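Local structure of glutamate racemase (Francisella tularensis subsp. tularensis, 3OUT) at residues 111-116 with 140-145. The protein is a racemase of the Asp/Glu/hydantoin family, built around two parallel beta sheets flanked by helices. Residues are numbered along the deposited sequence; the frame is centred on the assembly and turned at random.
Sequences LNTVGV and EVYSNP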
# COMPACT_ATOMS: atom_id res chain seq x y z
N LEU B 111 27.65 -19.18 24.67
CA LEU B 111 27.09 -20.48 24.93
C LEU B 111 27.55 -21.47 23.88
O LEU B 111 28.07 -21.07 22.86
CB LEU B 111 25.56 -20.38 24.95
CG LEU B 111 25.06 -19.41 26.02
CD1 LEU B 111 23.53 -19.32 25.95
CD2 LEU B 111 25.51 -19.80 27.44
N ASN B 112 27.34 -22.75 24.13
CA ASN B 112 27.66 -23.81 23.20
C ASN B 112 26.46 -24.28 22.37
O ASN B 112 26.61 -24.67 21.21
CB ASN B 112 28.17 -25.01 24.00
CG ASN B 112 29.28 -24.63 24.93
OD1 ASN B 112 29.17 -24.77 26.16
ND2 ASN B 112 30.35 -24.10 24.36
N THR B 113 25.27 -24.22 22.97
CA THR B 113 24.05 -24.76 22.36
C THR B 113 22.88 -23.82 22.66
O THR B 113 22.59 -23.53 23.81
CB THR B 113 23.77 -26.16 22.93
OG1 THR B 113 24.95 -26.98 22.78
CG2 THR B 113 22.64 -26.77 22.19
N VAL B 114 22.27 -23.26 21.59
CA VAL B 114 21.24 -22.21 21.72
C VAL B 114 20.01 -22.62 20.91
O VAL B 114 20.13 -23.13 19.80
CB VAL B 114 21.78 -20.86 21.17
CG1 VAL B 114 20.70 -19.72 21.27
CG2 VAL B 114 23.00 -20.45 21.97
N GLY B 115 18.82 -22.41 21.49
CA GLY B 115 17.58 -22.52 20.76
C GLY B 115 17.04 -21.15 20.42
O GLY B 115 17.25 -20.18 21.13
N VAL B 116 16.31 -21.09 19.31
CA VAL B 116 15.61 -19.87 18.86
C VAL B 116 14.18 -20.21 18.42
O VAL B 116 13.96 -21.14 17.65
CB VAL B 116 16.33 -19.24 17.66
CG1 VAL B 116 15.68 -17.89 17.26
CG2 VAL B 116 17.78 -18.97 18.02
N GLU B 140 26.05 -24.41 18.38
CA GLU B 140 24.98 -25.24 17.85
C GLU B 140 23.71 -24.42 18.01
O GLU B 140 23.37 -24.04 19.13
CB GLU B 140 24.84 -26.54 18.65
CG GLU B 140 26.01 -27.44 18.49
CD GLU B 140 25.96 -28.64 19.41
OE1 GLU B 140 25.31 -28.61 20.48
OE2 GLU B 140 26.61 -29.62 19.05
N VAL B 141 23.05 -24.15 16.89
CA VAL B 141 21.79 -23.36 16.88
C VAL B 141 20.61 -24.19 16.36
O VAL B 141 20.67 -24.71 15.25
CB VAL B 141 21.93 -22.08 16.06
CG1 VAL B 141 20.61 -21.25 16.14
CG2 VAL B 141 23.11 -21.24 16.52
N TYR B 142 19.61 -24.37 17.21
CA TYR B 142 18.37 -25.07 16.86
C TYR B 142 17.23 -24.05 16.79
O TYR B 142 17.00 -23.28 17.72
CB TYR B 142 18.05 -26.09 17.94
CG TYR B 142 19.04 -27.23 17.98
CD1 TYR B 142 18.97 -28.28 17.05
CD2 TYR B 142 20.02 -27.25 18.93
CE1 TYR B 142 19.88 -29.35 17.12
CE2 TYR B 142 20.94 -28.29 19.00
CZ TYR B 142 20.86 -29.33 18.10
OH TYR B 142 21.78 -30.35 18.24
N SER B 143 16.55 -24.03 15.65
CA SER B 143 15.53 -23.03 15.40
C SER B 143 14.21 -23.68 15.06
O SER B 143 14.17 -24.69 14.33
CB SER B 143 15.97 -22.17 14.22
OG SER B 143 17.18 -21.47 14.47
N ASN B 144 13.12 -23.10 15.57
CA ASN B 144 11.78 -23.60 15.25
C ASN B 144 10.78 -22.44 15.16
O ASN B 144 10.67 -21.68 16.10
CB ASN B 144 11.30 -24.62 16.28
CG ASN B 144 10.24 -25.58 15.73
OD1 ASN B 144 10.30 -25.98 14.57
ND2 ASN B 144 9.28 -25.97 16.59
N PRO B 145 10.01 -22.35 14.04
CA PRO B 145 8.97 -21.31 13.98
C PRO B 145 7.78 -21.61 14.91
O PRO B 145 7.49 -22.78 15.19
CB PRO B 145 8.56 -21.33 12.51
CG PRO B 145 8.86 -22.62 12.03
CD PRO B 145 10.02 -23.17 12.83
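The edge strand 140-145 of the four-stranded parallel sheet and its neighbour 113-116 meet here in a beta-alpha-beta crossover, the chain between them being largely helical. T113 pairs with E140, V114 with V141, G115 with Y142 and V116 with S143. The backbone bonds zigzag in the parallel manner, beginning with E140 N to N112 O at 2.9 Å. V114 and V116 then each use both N and O: V114 N gives to E140 O and V114 O takes Y142 N, while V116 N gives to Y142 O and V116 O takes N144 N, the last at 3.0 Å.

On the face carrying T113, E140 and Y142, the hydroxyl OG1 of T113 donates to E140 OE1 at 2.8 Å. It meets the anti side of that oxygen, 29° out of the carboxylate plane. With T113 chi1 at -53°, OG1 sits beside the backbone N while CG2, anti to that N, runs to the edge of the Y142 ring, 3.9 Å from CE2 and in the ring plane. G115 brings no side chain to this face beside Y142. On the other face V116 CG2 touches V141 CG1 (4.1 Å).

Helix 127-135 covers V141 and, through Y128, V116; I123 of helix 120-125 packs on V116 and S143. Strand 140-145 is an outermost strand of this sheet within the chain, whereas 113-118 is bonded on its other side to strand 181-184 through G115, with I183 against V114 and V116.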